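Local coordinates for nisin leader peptide-processing serine protease NisP (Lactococcus lactis subsp. lactis, PDB 4MZD), which cleaves the leader peptide from the precursor of the lantibiotic nisin, probably acting as a subtilisin-like serine endopeptidase, at residues L363-D368 and L395-L400; D284-G289 and P357-A362; I94-I99 and G153-N158. One frame throughout, in Å; residues are numbered along the deposited sequence.

Contact 1: residues L363-D368 and L395-L400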
loop_
_atom_site.group_PDB
_atom_site.type_symbol
_atom_site.label_atom_id
_atom_site.label_comp_id
_atom_site.label_asym_id
_atom_site.label_seq_id
_atom_site.Cartn_x
_atom_site.Cartn_y
_atom_site.Cartn_z
ATOM N N LEU A 363 -4.740 -8.818 -7.553
ATOM C CA LEU A 363 -4.707 -10.117 -6.895
ATOM C C LEU A 363 -6.097 -10.576 -6.506
ATOM O O LEU A 363 -6.415 -11.758 -6.624
ATOM C CB LEU A 363 -3.822 -10.069 -5.659
ATOM C CG LEU A 363 -2.323 -10.107 -5.902
ATOM C CD1 LEU A 363 -1.627 -9.764 -4.603
ATOM C CD2 LEU A 363 -1.895 -11.481 -6.415
ATOM N N ALA A 364 -6.923 -9.648 -6.036
ATOM C CA ALA A 364 -8.286 -9.994 -5.662
ATOM C C ALA A 364 -9.074 -10.484 -6.883
ATOM O O ALA A 364 -9.841 -11.441 -6.781
ATOM C CB ALA A 364 -8.968 -8.816 -4.991
ATOM N N LEU A 365 -8.878 -9.854 -8.041
ATOM C CA LEU A 365 -9.521 -10.330 -9.272
ATOM C C LEU A 365 -9.148 -11.786 -9.560
ATOM O O LEU A 365 -10.007 -12.591 -9.904
ATOM C CB LEU A 365 -9.142 -9.450 -10.468
ATOM C CG LEU A 365 -9.679 -8.014 -10.491
ATOM C CD1 LEU A 365 -9.020 -7.214 -11.600
ATOM C CD2 LEU A 365 -11.196 -7.976 -10.632
ATOM N N VAL A 366 -7.861 -12.108 -9.408
ATOM C CA VAL A 366 -7.332 -13.456 -9.623
ATOM C C VAL A 366 -7.911 -14.468 -8.648
ATOM O O VAL A 366 -8.284 -15.583 -9.023
ATOM C CB VAL A 366 -5.781 -13.468 -9.453
ATOM C CG1 VAL A 366 -5.247 -14.899 -9.406
ATOM C CG2 VAL A 366 -5.118 -12.668 -10.547
ATOM N N VAL A 367 -7.956 -14.085 -7.379
ATOM C CA VAL A 367 -8.510 -14.961 -6.359
ATOM C C VAL A 367 -9.941 -15.332 -6.724
ATOM O O VAL A 367 -10.333 -16.495 -6.655
ATOM C CB VAL A 367 -8.462 -14.298 -4.967
ATOM C CG1 VAL A 367 -9.322 -15.062 -3.976
ATOM C CG2 VAL A 367 -7.025 -14.216 -4.469
ATOM N N ASP A 368 -10.707 -14.330 -7.135
ATOM C CA ASP A 368 -12.106 -14.521 -7.492
ATOM C C ASP A 368 -12.262 -15.324 -8.791
ATOM O O ASP A 368 -13.051 -16.268 -8.849
ATOM C CB ASP A 368 -12.785 -13.153 -7.605
ATOM C CG ASP A 368 -14.297 -13.241 -7.611
ATOM O OD1 ASP A 368 -14.873 -13.674 -6.591
ATOM O OD2 ASP A 368 -14.912 -12.839 -8.624
ATOM N N LEU A 395 3.478 -4.987 -12.626
ATOM C CA LEU A 395 2.097 -5.445 -12.698
ATOM C C LEU A 395 1.535 -5.256 -14.101
ATOM O O LEU A 395 1.632 -4.172 -14.681
ATOM C CB LEU A 395 1.237 -4.656 -11.712
ATOM C CG LEU A 395 -0.247 -5.031 -11.708
ATOM C CD1 LEU A 395 -0.454 -6.440 -11.160
ATOM C CD2 LEU A 395 -1.034 -4.019 -10.896
ATOM N N ASN A 396 0.945 -6.319 -14.634
ATOM C CA ASN A 396 0.212 -6.251 -15.886
ATOM C C ASN A 396 -1.027 -7.103 -15.702
ATOM O O ASN A 396 -0.948 -8.330 -15.631
ATOM C CB ASN A 396 1.052 -6.750 -17.058
ATOM C CG ASN A 396 0.342 -6.582 -18.383
ATOM O OD1 ASN A 396 -0.675 -7.222 -18.636
ATOM N ND2 ASN A 396 0.869 -5.710 -19.233
ATOM N N ILE A 397 -2.174 -6.443 -15.592
ATOM C CA ILE A 397 -3.386 -7.138 -15.186
ATOM C C ILE A 397 -3.909 -8.067 -16.275
ATOM O O ILE A 397 -4.448 -9.128 -15.976
ATOM C CB ILE A 397 -4.465 -6.152 -14.697
ATOM C CG1 ILE A 397 -3.895 -5.312 -13.551
ATOM C CG2 ILE A 397 -5.713 -6.902 -14.259
ATOM C CD1 ILE A 397 -4.853 -4.298 -12.980
ATOM N N VAL A 398 -3.738 -7.682 -17.537
ATOM C CA VAL A 398 -4.108 -8.580 -18.620
ATOM C C VAL A 398 -3.317 -9.892 -18.536
ATOM O O VAL A 398 -3.892 -10.982 -18.639
ATOM C CB VAL A 398 -3.955 -7.907 -19.999
ATOM C CG1 VAL A 398 -4.147 -8.930 -21.108
ATOM C CG2 VAL A 398 -4.959 -6.765 -20.132
ATOM N N ASP A 399 -2.006 -9.794 -18.332
ATOM C CA ASP A 399 -1.179 -10.994 -18.206
ATOM C C ASP A 399 -1.619 -11.831 -17.011
ATOM O O ASP A 399 -1.670 -13.061 -17.081
ATOM C CB ASP A 399 0.300 -10.644 -18.045
ATOM C CG ASP A 399 0.932 -10.140 -19.323
ATOM O OD1 ASP A 399 0.321 -10.267 -20.406
ATOM O OD2 ASP A 399 2.067 -9.631 -19.242
ATOM N N LEU A 400 -1.935 -11.157 -15.913
ATOM C CA LEU A 400 -2.316 -11.846 -14.697
ATOM C C LEU A 400 -3.636 -12.593 -14.883
ATOM O O LEU A 400 -3.747 -13.766 -14.524
ATOM C CB LEU A 400 -2.418 -10.840 -13.559
ATOM C CG LEU A 400 -2.554 -11.426 -12.162
ATOM C CD1 LEU A 400 -1.379 -12.338 -11.855
ATOM C CD2 LEU A 400 -2.637 -10.298 -11.154
#
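Val366 and Leu400 mark the closest approach of two helical backbones, their CA atoms lying 7.3 Å apart where helix 356-370 runs past the first turn of helix 397-402. Both CB atoms point across the interface, and the two side chains meet nearly perpendicular to each other. One methyl of Val366 does most of the touching: CG2 presses on the branch point of Leu400, with Val366 CG2 only 3.3 Å from Leu400 CG, and it also meets the methyl CD2 of Leu400 at 3.5 Å. These are tight distances for carbon. Leu400 presents its branch point here because CG is turned anti to the backbone N (chi1 -169°), which lays the isobutyl group across the valine. A looser flank forms beside this pair, where Leu365 CD1 stands 4.3 Å from Ile397 CG2. Phe381 of helix 375-384 touches both Val366 and Leu400 and so helps to enclose them.

The short helix is secured at its start by Asn396, the N-cap. Its OD1 accepts Asp399 N at 2.9 Å in a nearly straight bond (165°), with the donor tilted 21° from the carbonyl plane. No hydrogen bond or charge pair crosses between the helices. Leucine reaches across and valine offers a short forked surface, so the helices pack closely; attachment rests on burial of apolar surface, while the Asn396 side chain caps the short helix.

Contact 2: residues D284-G289 and P357-A362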
loop_
_atom_site.group_PDB
_atom_site.type_symbol
_atom_site.label_atom_id
_atom_site.label_comp_id
_atom_site.label_asym_id
_atom_site.label_seq_id
_atom_site.Cartn_x
_atom_site.Cartn_y
_atom_site.Cartn_z
ATOM N N ASP A 284 6.212 -14.149 3.033
ATOM C CA ASP A 284 4.875 -14.429 2.523
ATOM C C ASP A 284 4.122 -13.184 2.064
ATOM O O ASP A 284 3.071 -13.288 1.435
ATOM C CB ASP A 284 4.069 -15.216 3.550
ATOM C CG ASP A 284 4.628 -16.611 3.771
ATOM O OD1 ASP A 284 5.266 -17.153 2.841
ATOM O OD2 ASP A 284 4.442 -17.159 4.871
ATOM N N VAL A 285 4.666 -12.012 2.375
ATOM C CA VAL A 285 4.074 -10.746 1.965
ATOM C C VAL A 285 4.499 -10.409 0.539
ATOM O O VAL A 285 5.624 -10.695 0.136
ATOM C CB VAL A 285 4.488 -9.622 2.951
ATOM C CG1 VAL A 285 4.065 -8.243 2.459
ATOM C CG2 VAL A 285 3.916 -9.900 4.331
ATOM N N ILE A 286 3.594 -9.808 -0.223
ATOM C CA ILE A 286 3.938 -9.256 -1.530
ATOM C C ILE A 286 4.374 -7.810 -1.343
ATOM O O ILE A 286 3.568 -6.956 -0.985
ATOM C CB ILE A 286 2.747 -9.353 -2.496
ATOM C CG1 ILE A 286 2.387 -10.825 -2.705
ATOM C CG2 ILE A 286 3.062 -8.662 -3.817
ATOM C CD1 ILE A 286 1.162 -11.059 -3.516
ATOM N N ALA A 287 5.664 -7.560 -1.549
ATOM C CA ALA A 287 6.230 -6.217 -1.441
ATOM C C ALA A 287 6.067 -5.489 -2.762
ATOM O O ALA A 287 6.372 -6.043 -3.823
ATOM C CB ALA A 287 7.704 -6.288 -1.062
ATOM N N VAL A 288 5.595 -4.246 -2.694
ATOM C CA VAL A 288 5.307 -3.480 -3.898
ATOM C C VAL A 288 6.082 -2.168 -3.903
ATOM O O VAL A 288 5.973 -1.357 -2.979
ATOM C CB VAL A 288 3.802 -3.169 -4.033
ATOM C CG1 VAL A 288 3.546 -2.455 -5.346
ATOM C CG2 VAL A 288 2.975 -4.455 -3.922
ATOM N N GLY A 289 6.869 -1.965 -4.955
ATOM C CA GLY A 289 7.548 -0.702 -5.167
ATOM C C GLY A 289 6.920 0.066 -6.311
ATOM O O GLY A 289 5.928 -0.372 -6.916
ATOM N N PRO A 357 -2.065 -0.717 -3.867
ATOM C CA PRO A 357 -3.468 -1.086 -4.101
ATOM C C PRO A 357 -3.744 -1.575 -5.516
ATOM O O PRO A 357 -4.714 -2.317 -5.714
ATOM C CB PRO A 357 -4.232 0.221 -3.825
ATOM C CG PRO A 357 -3.193 1.304 -3.937
ATOM C CD PRO A 357 -1.956 0.665 -3.378
ATOM N N LYS A 358 -2.946 -1.152 -6.490
ATOM C CA LYS A 358 -3.109 -1.682 -7.838
ATOM C C LYS A 358 -2.838 -3.185 -7.821
ATOM O O LYS A 358 -3.568 -3.974 -8.416
ATOM C CB LYS A 358 -2.178 -0.983 -8.829
ATOM C CG LYS A 358 -2.467 0.495 -9.037
ATOM C CD LYS A 358 -1.542 1.048 -10.124
ATOM C CE LYS A 358 -1.906 2.445 -10.608
ATOM N NZ LYS A 358 -1.521 3.530 -9.668
ATOM N N VAL A 359 -1.781 -3.585 -7.118
ATOM C CA VAL A 359 -1.465 -4.994 -6.973
ATOM C C VAL A 359 -2.535 -5.715 -6.143
ATOM O O VAL A 359 -2.976 -6.808 -6.508
ATOM C CB VAL A 359 -0.055 -5.173 -6.379
ATOM C CG1 VAL A 359 0.248 -6.648 -6.150
ATOM C CG2 VAL A 359 0.980 -4.549 -7.314
ATOM N N SER A 360 -2.966 -5.116 -5.035
ATOM C CA SER A 360 -3.993 -5.755 -4.205
ATOM C C SER A 360 -5.278 -6.030 -4.977
ATOM O O SER A 360 -5.843 -7.119 -4.898
ATOM C CB SER A 360 -4.327 -4.894 -2.993
ATOM O OG SER A 360 -3.217 -4.830 -2.131
ATOM N N GLY A 361 -5.758 -5.030 -5.709
ATOM C CA GLY A 361 -6.976 -5.212 -6.472
ATOM C C GLY A 361 -6.820 -6.264 -7.556
ATOM O O GLY A 361 -7.728 -7.058 -7.795
ATOM N N ALA A 362 -5.678 -6.256 -8.237
ATOM C CA ALA A 362 -5.409 -7.239 -9.279
ATOM C C ALA A 362 -5.392 -8.653 -8.701
ATOM O O ALA A 362 -5.950 -9.586 -9.288
ATOM C CB ALA A 362 -4.098 -6.923 -9.961
#
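Val359 of helix 356-370 meets Ile286 and Val288 of strand 286-291, and every contact across the pair is apolar. Val359 and Val288 point at one another end to end. Val359 CG2 faces the fork of Val288, equally far from both methyls, 3.9 Å from Val288 CG1 and from Val288 CG2. The other methyl, Val359 CG1, is turned anti to the backbone N (chi1 177°); it lies by Val288 CG2 and bridges to Ile286 CG2 at 4.2 Å, the Ile286 and Val359 side chains crossing obliquely. Ile286 and Val288, two residues apart, share the face that receives the helix. Beta-branched residues favour the extended backbone of the strand; on the helix, valine offers two methyls close to the backbone, short enough for close packing on the sheet.

Polar bonds lie on other faces of the helix: Lys358 NZ forms a salt bridge with Asp74 and hydrogen bonds to Gln154 OE1 and backbone carbonyls, and Ser360 OG pairs with Asn202 OD1.

The side chain of Val288 is about 9 Å from that of Ser353. A helix starting just after this predicted catalytic serine and packed on the largely parallel sheet is the central helix of the subtilisin fold.

Contact 3: residues I94-I99 and G153-N158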
loop_
_atom_site.group_PDB
_atom_site.type_symbol
_atom_site.label_atom_id
_atom_site.label_comp_id
_atom_site.label_asym_id
_atom_site.label_seq_id
_atom_site.Cartn_x
_atom_site.Cartn_y
_atom_site.Cartn_z
ATOM N N ILE A 94 -15.476 -11.786 -3.040
ATOM C CA ILE A 94 -14.097 -11.364 -2.824
ATOM C C ILE A 94 -14.079 -9.970 -2.204
ATOM O O ILE A 94 -14.930 -9.132 -2.510
ATOM C CB ILE A 94 -13.328 -11.370 -4.174
ATOM C CG1 ILE A 94 -11.869 -10.958 -3.997
ATOM C CG2 ILE A 94 -14.003 -10.458 -5.200
ATOM C CD1 ILE A 94 -11.062 -11.904 -3.146
ATOM N N SER A 95 -13.113 -9.722 -1.325
ATOM C CA SER A 95 -12.917 -8.369 -0.826
ATOM C C SER A 95 -11.463 -8.104 -0.509
ATOM O O SER A 95 -10.680 -9.023 -0.264
ATOM C CB SER A 95 -13.762 -8.105 0.417
ATOM O OG SER A 95 -13.393 -8.982 1.465
ATOM N N VAL A 96 -11.117 -6.824 -0.522
ATOM C CA VAL A 96 -9.817 -6.369 -0.060
ATOM C C VAL A 96 -10.000 -5.628 1.255
ATOM O O VAL A 96 -10.853 -4.736 1.364
ATOM C CB VAL A 96 -9.141 -5.428 -1.081
ATOM C CG1 VAL A 96 -7.784 -4.979 -0.572
ATOM C CG2 VAL A 96 -9.008 -6.117 -2.445
ATOM N N GLY A 97 -9.214 -6.003 2.261
ATOM C CA GLY A 97 -9.199 -5.265 3.507
ATOM C C GLY A 97 -8.142 -4.182 3.445
ATOM O O GLY A 97 -6.972 -4.476 3.206
ATOM N N ILE A 98 -8.547 -2.932 3.639
ATOM C CA ILE A 98 -7.636 -1.806 3.502
ATOM C C ILE A 98 -7.234 -1.297 4.880
ATOM O O ILE A 98 -8.071 -0.776 5.625
ATOM C CB ILE A 98 -8.252 -0.649 2.699
ATOM C CG1 ILE A 98 -8.864 -1.141 1.385
ATOM C CG2 ILE A 98 -7.191 0.418 2.427
ATOM C CD1 ILE A 98 -9.586 -0.037 0.630
ATOM N N ILE A 99 -5.959 -1.470 5.217
ATOM C CA ILE A 99 -5.430 -1.053 6.509
ATOM C C ILE A 99 -4.732 0.287 6.285
ATOM O O ILE A 99 -3.643 0.351 5.716
ATOM C CB ILE A 99 -4.463 -2.113 7.056
ATOM C CG1 ILE A 99 -5.221 -3.430 7.281
ATOM C CG2 ILE A 99 -3.811 -1.627 8.338
ATOM C CD1 ILE A 99 -4.364 -4.583 7.807
ATOM N N GLY A 153 -9.480 4.341 -3.796
ATOM C CA GLY A 153 -9.836 4.611 -5.176
ATOM C C GLY A 153 -9.012 3.790 -6.155
ATOM O O GLY A 153 -9.529 3.336 -7.185
ATOM N N GLN A 154 -7.732 3.595 -5.842
ATOM C CA GLN A 154 -6.864 2.810 -6.708
ATOM C C GLN A 154 -7.321 1.360 -6.818
ATOM O O GLN A 154 -7.082 0.709 -7.839
ATOM C CB GLN A 154 -5.419 2.857 -6.209
ATOM C CG GLN A 154 -4.819 4.238 -6.290
ATOM C CD GLN A 154 -4.703 4.689 -7.714
ATOM O OE1 GLN A 154 -3.915 4.136 -8.476
ATOM N NE2 GLN A 154 -5.535 5.659 -8.108
ATOM N N ILE A 155 -7.941 0.844 -5.758
ATOM C CA ILE A 155 -8.461 -0.509 -5.787
ATOM C C ILE A 155 -9.783 -0.593 -6.548
ATOM O O ILE A 155 -9.933 -1.440 -7.430
ATOM C CB ILE A 155 -8.685 -1.071 -4.361
ATOM C CG1 ILE A 155 -7.395 -0.984 -3.542
ATOM C CG2 ILE A 155 -9.171 -2.509 -4.421
ATOM C CD1 ILE A 155 -7.549 -1.394 -2.101
ATOM N N THR A 156 -10.735 0.278 -6.204
ATOM C CA THR A 156 -12.134 -0.013 -6.474
ATOM C C THR A 156 -12.954 1.121 -7.087
ATOM O O THR A 156 -14.139 0.931 -7.343
ATOM C CB THR A 156 -12.823 -0.498 -5.177
ATOM O OG1 THR A 156 -14.063 -1.117 -5.501
ATOM C CG2 THR A 156 -13.066 0.654 -4.192
ATOM N N ALA A 157 -12.371 2.295 -7.320
ATOM C CA ALA A 157 -13.183 3.391 -7.854
ATOM C C ALA A 157 -13.959 2.930 -9.075
ATOM O O ALA A 157 -13.433 2.242 -9.956
ATOM C CB ALA A 157 -12.339 4.599 -8.188
ATOM N N ASN A 158 -15.222 3.332 -9.141
ATOM C CA ASN A 158 -16.083 2.910 -10.226
ATOM C C ASN A 158 -16.998 4.040 -10.646
ATOM O O ASN A 158 -18.207 3.990 -10.443
ATOM C CB ASN A 158 -16.888 1.689 -9.794
ATOM C CG ASN A 158 -17.586 1.016 -10.953
ATOM O OD1 ASN A 158 -17.288 1.293 -12.114
ATOM N ND2 ASN A 158 -18.505 0.108 -10.645
#
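Ile155 directs its long arm at Val96 and Ile98, two residues on one face of strand 95-100. Towards Ile98 the approach is end-on: the terminal methyl Ile155 CD1 is 3.7 Å from Ile98 CD1 and equally 3.7 Å from Ile98 CG1, so the methyl sits over the outer bond of the partner chain. Against Val96 the side chains slant past each other at an angle. Here Ile155 CD1 is 3.9 Å from Val96 CG1, while the short branches meet less closely, Ile155 CG2 lying 4.1 Å from Val96 CG2. Ile155 owes this reach to a chi2 of 175°, which puts CD1 anti to CA and extends the arm towards the strand. Ile98 is likewise extended (chi2 175°), which brings the two ends together.

Isoleucine suits the helix position because the long branch touches both strand residues and the short CG2 branch adds a second, looser contact to Val96. On the strand, beta-branched residues favour the extended backbone. Gly97, between them, bonds through its backbone to strand 200-210, while Val96 and Ile98 bond to strand 169-174 on the other edge. Pro357 and Ile168 also pack on Ile155.

The strand ends at Asp100 and the helix begins at His147, both predicted members of the charge relay system with Ser353. The side chain of Ile98 is about 4 Å from that of Asp100 and about 8 Å from that of His147. The contact thus joins the elements that carry the aspartate and histidine, an arrangement characteristic of the subtilisin-like catalytic core.

Overall arrangement
All three contacts are buried and apolar, with no hydrogen bond between the paired segments. Helix 356-370 connects them: its early turns face strand 286-291 in contact 2, its later turns face helix 397-402 in contact 1, and it also packs on both segments of contact 3. Contacts 2 and 3 join helices to different strands of one sheet, near predicted catalytic residues. Contact 1, helix against helix, lies farther from the centre of the chain, about 16 Å between centres against 7 and 11 Å. Contacts 1 and 2 meet through apolar packing of Ala362 on Leu395 and Leu400, whereas Lys358 of contact 2 probably hydrogen-bonds Gln154 of contact 3, a polar tie.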